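Local coordinates for solute Binding Protein, BlMnBP1 in complex with mannotriose (Bifidobacterium, PDB 6FUV) that binds manno-oligosaccharides such as beta-mannotriose and probably passes them to an ABC transporter that supports growth on beta-mannan, at residues G126-Q132 and L301-M307; A186-Y190 and M264-A268. All blocks are in the same frame, centred on the assembly; numbering follows the deposited sequence.

Contact 1: G126-Q132 and L301-M307. With BMA (beta-D-mannopyranose), chain B; BMA (beta-D-mannopyranose), chain C.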
loop_
_atom_site.group_PDB
_atom_site.type_symbol
_atom_site.label_atom_id
_atom_site.label_comp_id
_atom_site.label_asym_id
_atom_site.label_seq_id
_atom_site.Cartn_x
_atom_site.Cartn_y
_atom_site.Cartn_z
ATOM N N GLY A 126 -7.076 -3.413 13.282
ATOM C CA GLY A 126 -6.363 -2.351 12.606
ATOM C C GLY A 126 -7.236 -1.305 11.980
ATOM O O GLY A 126 -8.266 -1.651 11.445
ATOM N N VAL A 127 -6.834 -0.041 12.058
ATOM C CA VAL A 127 -7.492 1.094 11.422
ATOM C C VAL A 127 -6.470 1.696 10.459
ATOM O O VAL A 127 -5.345 2.052 10.869
ATOM C CB VAL A 127 -7.972 2.129 12.455
ATOM C CG1 VAL A 127 -8.548 3.378 11.759
ATOM C CG2 VAL A 127 -8.991 1.484 13.381
ATOM N N ALA A 128 -6.851 1.785 9.181
ATOM C CA ALA A 128 -5.927 2.254 8.166
ATOM C C ALA A 128 -5.707 3.745 8.349
ATOM O O ALA A 128 -6.617 4.474 8.749
ATOM C CB ALA A 128 -6.460 1.951 6.786
ATOM N N THR A 129 -4.465 4.177 8.142
ATOM C CA THR A 129 -4.198 5.603 8.230
ATOM C C THR A 129 -4.971 6.354 7.158
ATOM O O THR A 129 -5.339 7.513 7.359
ATOM C CB THR A 129 -2.715 5.883 8.118
ATOM O OG1 THR A 129 -2.299 5.502 6.822
ATOM C CG2 THR A 129 -1.939 5.145 9.189
ATOM N N ASP A 130 -5.118 5.756 5.982
ATOM C CA ASP A 130 -6.018 6.260 4.953
ATOM C C ASP A 130 -6.278 5.174 3.917
ATOM O O ASP A 130 -5.696 4.087 3.980
ATOM C CB ASP A 130 -5.468 7.506 4.287
ATOM C CG ASP A 130 -4.122 7.329 3.691
ATOM O OD1 ASP A 130 -3.890 6.316 3.008
ATOM O OD2 ASP A 130 -3.289 8.259 3.869
ATOM N N GLY A 131 -7.215 5.477 3.006
ATOM C CA GLY A 131 -7.515 4.589 1.911
ATOM C C GLY A 131 -6.521 4.779 0.776
ATOM O O GLY A 131 -6.131 5.896 0.444
ATOM N N GLN A 132 -6.128 3.666 0.161
ATOM C CA GLN A 132 -5.111 3.721 -0.875
ATOM C C GLN A 132 -5.577 3.011 -2.137
ATOM O O GLN A 132 -6.376 2.054 -2.100
ATOM C CB GLN A 132 -3.777 3.117 -0.386
ATOM C CG GLN A 132 -2.942 4.104 0.424
ATOM C CD GLN A 132 -2.500 5.314 -0.368
ATOM O OE1 GLN A 132 -1.991 5.195 -1.442
ATOM N NE2 GLN A 132 -2.696 6.487 0.183
ATOM N N LEU A 301 -9.412 -0.593 -4.016
ATOM C CA LEU A 301 -9.354 0.244 -2.828
ATOM C C LEU A 301 -8.966 -0.642 -1.651
ATOM O O LEU A 301 -9.671 -1.603 -1.317
ATOM C CB LEU A 301 -10.685 0.936 -2.576
ATOM C CG LEU A 301 -10.857 1.800 -1.349
ATOM C CD1 LEU A 301 -9.790 2.835 -1.277
ATOM C CD2 LEU A 301 -12.294 2.385 -1.374
ATOM N N ALA A 302 -7.829 -0.332 -1.044
ATOM C CA ALA A 302 -7.351 -1.096 0.099
ATOM C C ALA A 302 -6.622 -0.139 1.022
ATOM O O ALA A 302 -6.219 0.960 0.639
ATOM C CB ALA A 302 -6.458 -2.276 -0.296
ATOM N N GLY A 303 -6.485 -0.540 2.266
ATOM C CA GLY A 303 -5.855 0.341 3.225
ATOM C C GLY A 303 -4.381 0.604 2.951
ATOM O O GLY A 303 -3.650 -0.211 2.369
ATOM N N ASN A 304 -3.982 1.777 3.392
ATOM C CA ASN A 304 -2.560 2.037 3.650
ATOM C C ASN A 304 -2.180 1.139 4.855
ATOM O O ASN A 304 -2.974 0.304 5.276
ATOM C CB ASN A 304 -2.371 3.517 3.941
ATOM C CG ASN A 304 -0.964 3.982 3.654
ATOM O OD1 ASN A 304 -0.057 3.190 3.589
ATOM N ND2 ASN A 304 -0.800 5.268 3.453
ATOM N N TYR A 305 -1.003 1.310 5.436
ATOM C CA TYR A 305 -0.651 0.617 6.677
ATOM C C TYR A 305 -1.712 0.956 7.712
ATOM O O TYR A 305 -2.185 2.105 7.767
ATOM C CB TYR A 305 0.743 1.035 7.185
ATOM C CG TYR A 305 1.903 0.133 6.746
ATOM C CD1 TYR A 305 2.044 -1.127 7.242
ATOM C CD2 TYR A 305 2.880 0.593 5.896
ATOM C CE1 TYR A 305 3.087 -1.952 6.854
ATOM C CE2 TYR A 305 3.930 -0.196 5.515
ATOM C CZ TYR A 305 4.024 -1.491 5.999
ATOM O OH TYR A 305 5.068 -2.283 5.642
ATOM N N SER A 306 -2.116 -0.063 8.486
ATOM C CA SER A 306 -3.081 0.111 9.549
ATOM C C SER A 306 -2.402 0.326 10.905
ATOM O O SER A 306 -1.328 -0.188 11.195
ATOM C CB SER A 306 -3.999 -1.108 9.658
ATOM O OG SER A 306 -4.961 -1.199 8.669
ATOM N N MET A 307 -3.065 1.073 11.755
ATOM C CA MET A 307 -2.572 1.313 13.104
ATOM C C MET A 307 -3.071 0.208 14.013
ATOM O O MET A 307 -4.270 -0.020 14.089
ATOM C CB MET A 307 -3.001 2.682 13.619
ATOM C CG MET A 307 -2.139 3.818 13.082
ATOM S SD MET A 307 -2.930 5.392 13.293
ATOM C CE MET A 307 -4.246 5.239 12.072
HETATM C C1 BMA B . 2.373 0.973 1.666
HETATM C C2 BMA B . 1.107 1.167 0.851
HETATM C C3 BMA B . -0.032 0.262 1.356
HETATM C C4 BMA B . 0.526 -1.190 1.508
HETATM C C5 BMA B . 1.767 -1.180 2.367
HETATM C C6 BMA B . 2.341 -2.572 2.592
HETATM O O2 BMA B . 1.410 0.806 -0.514
HETATM O O3 BMA B . -1.223 0.269 0.532
HETATM O O4 BMA B . -0.409 -2.019 2.099
HETATM O O5 BMA B . 2.743 -0.387 1.717
HETATM O O6 BMA B . 2.848 -3.054 1.371
HETATM C C1 BMA C . 6.995 3.473 2.227
HETATM C C2 BMA C . 6.978 1.922 2.280
HETATM C C3 BMA C . 5.791 1.428 1.585
HETATM C C4 BMA C . 4.481 2.125 2.015
HETATM C C5 BMA C . 4.626 3.644 2.006
HETATM C C6 BMA C . 3.456 4.345 2.698
HETATM O O2 BMA C . 6.873 1.464 3.600
HETATM O O3 BMA C . 5.727 0.028 1.779
HETATM O O4 BMA C . 3.428 1.740 1.078
HETATM O O5 BMA C . 5.836 3.987 2.770
HETATM O O6 BMA C . 3.310 3.800 4.048
#

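Contact 2: A186-Y190 and M264-A268. With BMA (beta-D-mannopyranose), chain B.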
loop_
_atom_site.group_PDB
_atom_site.type_symbol
_atom_site.label_atom_id
_atom_site.label_comp_id
_atom_site.label_asym_id
_atom_site.label_seq_id
_atom_site.Cartn_x
_atom_site.Cartn_y
_atom_site.Cartn_z
ATOM N N ALA A 186 5.446 -4.063 -4.150
ATOM C CA ALA A 186 4.248 -3.303 -4.434
ATOM C C ALA A 186 3.614 -3.665 -5.769
ATOM O O ALA A 186 2.457 -3.299 -6.001
ATOM C CB ALA A 186 4.592 -1.816 -4.368
ATOM N N TRP A 187 4.331 -4.370 -6.652
ATOM C CA TRP A 187 3.704 -4.811 -7.895
ATOM C C TRP A 187 2.572 -5.784 -7.620
ATOM O O TRP A 187 1.641 -5.873 -8.428
ATOM C CB TRP A 187 4.747 -5.430 -8.849
ATOM C CG TRP A 187 5.601 -4.401 -9.581
ATOM C CD1 TRP A 187 6.710 -3.787 -9.121
ATOM C CD2 TRP A 187 5.388 -3.872 -10.887
ATOM N NE1 TRP A 187 7.186 -2.898 -10.039
ATOM C CE2 TRP A 187 6.410 -2.958 -11.158
ATOM C CE3 TRP A 187 4.450 -4.090 -11.851
ATOM C CZ2 TRP A 187 6.502 -2.221 -12.354
ATOM C CZ3 TRP A 187 4.547 -3.368 -13.055
ATOM C CH2 TRP A 187 5.573 -2.450 -13.287
ATOM N N ASP A 188 2.595 -6.451 -6.462
ATOM C CA ASP A 188 1.520 -7.360 -6.116
ATOM C C ASP A 188 0.193 -6.625 -5.987
ATOM O O ASP A 188 -0.873 -7.253 -6.074
ATOM C CB ASP A 188 1.875 -8.078 -4.802
ATOM C CG ASP A 188 2.935 -9.179 -4.967
ATOM O OD1 ASP A 188 3.219 -9.523 -6.119
ATOM O OD2 ASP A 188 3.503 -9.649 -3.924
ATOM N N GLN A 189 0.242 -5.308 -5.803
ATOM C CA GLN A 189 -0.943 -4.540 -5.452
ATOM C C GLN A 189 -1.880 -4.365 -6.629
ATOM O O GLN A 189 -3.031 -3.992 -6.436
ATOM C CB GLN A 189 -0.503 -3.165 -4.889
ATOM C CG GLN A 189 0.332 -3.244 -3.690
ATOM C CD GLN A 189 0.732 -1.936 -3.113
ATOM O OE1 GLN A 189 0.339 -0.878 -3.567
ATOM N NE2 GLN A 189 1.486 -2.006 -2.050
ATOM N N TYR A 190 -1.428 -4.664 -7.820
ATOM C CA TYR A 190 -2.145 -4.384 -9.039
ATOM C C TYR A 190 -2.860 -5.613 -9.596
ATOM O O TYR A 190 -3.692 -5.479 -10.516
ATOM C CB TYR A 190 -1.166 -3.837 -10.080
ATOM C CG TYR A 190 -0.483 -2.578 -9.691
ATOM C CD1 TYR A 190 0.673 -2.622 -8.977
ATOM C CD2 TYR A 190 -0.993 -1.334 -10.019
ATOM C CE1 TYR A 190 1.338 -1.469 -8.594
ATOM C CE2 TYR A 190 -0.367 -0.174 -9.635
ATOM C CZ TYR A 190 0.825 -0.241 -8.935
ATOM O OH TYR A 190 1.460 0.891 -8.551
ATOM N N MET A 264 7.039 5.975 -12.227
ATOM C CA MET A 264 7.269 4.960 -11.208
ATOM C C MET A 264 5.935 4.337 -10.807
ATOM O O MET A 264 4.924 5.033 -10.662
ATOM C CB MET A 264 7.973 5.533 -10.000
ATOM C CG MET A 264 9.515 5.607 -10.146
ATOM S SD MET A 264 10.383 6.306 -8.747
ATOM C CE MET A 264 10.003 8.011 -8.849
ATOM N N VAL A 265 5.947 3.020 -10.634
ATOM C CA VAL A 265 4.755 2.224 -10.372
ATOM C C VAL A 265 4.554 2.123 -8.865
ATOM O O VAL A 265 5.197 1.343 -8.173
ATOM C CB VAL A 265 4.878 0.858 -11.041
ATOM C CG1 VAL A 265 3.823 -0.097 -10.571
ATOM C CG2 VAL A 265 4.797 1.022 -12.547
ATOM N N LEU A 266 3.693 2.993 -8.353
ATOM C CA LEU A 266 3.538 3.204 -6.920
ATOM C C LEU A 266 2.097 3.600 -6.604
ATOM O O LEU A 266 1.356 4.045 -7.477
ATOM C CB LEU A 266 4.483 4.309 -6.434
ATOM C CG LEU A 266 5.986 4.065 -6.577
ATOM C CD1 LEU A 266 6.855 5.354 -6.515
ATOM C CD2 LEU A 266 6.387 3.125 -5.481
ATOM N N GLY A 267 1.728 3.489 -5.315
ATOM C CA GLY A 267 0.412 3.901 -4.869
ATOM C C GLY A 267 0.268 5.413 -4.745
ATOM O O GLY A 267 1.247 6.167 -4.864
ATOM N N ALA A 268 -0.982 5.832 -4.487
ATOM C CA ALA A 268 -1.293 7.253 -4.431
ATOM C C ALA A 268 -0.564 7.931 -3.293
ATOM O O ALA A 268 -0.366 9.148 -3.342
ATOM C CB ALA A 268 -2.777 7.435 -4.256
HETATM C C1 BMA B . 2.373 0.973 1.666
HETATM C C2 BMA B . 1.107 1.167 0.851
HETATM C C3 BMA B . -0.032 0.262 1.356
HETATM C C4 BMA B . 0.526 -1.190 1.508
HETATM C C5 BMA B . 1.767 -1.180 2.367
HETATM C C6 BMA B . 2.341 -2.572 2.592
HETATM O O2 BMA B . 1.410 0.806 -0.514
HETATM O O3 BMA B . -1.223 0.269 0.532
HETATM O O4 BMA B . -0.409 -2.019 2.099
HETATM O O5 BMA B . 2.743 -0.387 1.717
HETATM O O6 BMA B . 2.848 -3.054 1.371
HETATM O O HOH W 1 2.933 1.284 -3.425
#

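Contact 1: G126-Q132 and L301-M307
Asp-130 and Asn-304 meet through their side chains where regular strand pairing is interrupted, a break spanned by backbone bonds from Thr-129 N to Tyr-305 O and from Asn-304 N to Asp-130 O. Asn-304 ND2 donates to Asp-130 OD1 at 3.3 Å, approaching from above the carboxylate plane, while Gln-132 NE2 reaches the same oxygen at 3.1 Å from the opposite face. Two amides thus clamp one carboxylate oxygen. Gln-132 runs alongside Asn-304, its CG against Asn-304 CB at 3.6 Å and the two amide planes turned 56° apart; its OE1 is taken by the backbone N of Trp-269. With CG anti to the backbone N (chi1 -156°), Asn-304 holds OD1 close enough to accept from Tyr-305 N at 2.8 Å and to face the sugars, where the chain C mannose O6 gives it a weak bond. Tyr-305 lays one ring face against C5 of the chain B mannose, whose O3 donates to Gly-303 O. Farther along, Thr-129 and Met-307 cross at about a right angle, the turn about the CG-SD bond bringing Met-307 CE to 3.7 Å from Thr-129 CG2. Backbone pairs close both ends: Val-127 with Met-307, and Gln-132 with Ala-302. Strands 123-132 and 298-309 are neighbours in a mixed sheet; strand 84-86 flanks 298-309, helix 315-330 packs on Val-127 and Met-307, and helix 334-337 touches Thr-129 and Asp-130.

Contact 2: A186-Y190 and M264-A268
Val-265 puts one methyl, CG1, between the rings of Trp-187 and Tyr-190, while CG2 rests on the indole alone. CG1 sits over one face of the indole, 3.8 Å from the centroid of the six-membered ring of Trp-187 and only 9° off the ring normal, a CH-pi contact over the benzo ring. CG2 meets the benzo end of the same ring, 3.6 Å from Trp-187 CH2. Chi1 of 168° turns Val-265 CG1 anti to the backbone N and into the space the two aromatics share, where it also lies 3.4 Å from Tyr-190 CZ, approaching the phenol obliquely.

The phenol hydroxyl of Tyr-190 comes 3.1 Å from Leu-266 N, but the angle is too poor for a hydrogen bond; Tyr-190 OH is instead bonded to Gly-135 O, which ties the ring to the start of strand 135-139. Behind the aromatics, Val-227 of helix 223-236 touches both Trp-187 and Tyr-190, and Leu-231 adds to the packing on Trp-187. Were Trp-187 an alanine, the valine methyls would probably lose the face they rest on, and a gap would be likely to open toward Val-227 and Leu-231. The turn itself is a 3-10 segment, with Gln-189 N bonded to Ala-186 O at 3.0 Å. From it Gln-189 extends toward the sugar: NE2 donates to O2 of the chain B mannose at 3.2 Å, while Ser-134 OG bonds to OE1 and helps fix the amide. A water accepts from Gly-267 N at 3.1 Å and makes weak bonds to Gln-189 OE1 and the mannose O2, linking both segments to the ligand. This direct and water-mediated hold on O2, with the aromatic-valine packing behind it, forms part of the sugar-binding cleft of a solute-binding protein of the periplasmic-binding-protein clan.

Contacts 1 and 2 have centres 15 Å apart. Contact 1 lies within the larger mixed sheet; contact 2 lies off the end of a strand of the four-stranded one. The mannotriose lies between them, and each contact contributes a hydrogen bond to the chain B mannose, so that this one sugar unit bridges the two. The contacts also touch directly, Gln-132 OE1 standing 3.3 Å from Ala-268 N as packing. Along the chain, both segments of contact 2 fall between those of contact 1, consistent with the two-lobed, ligand-enclosing architecture of solute-binding proteins.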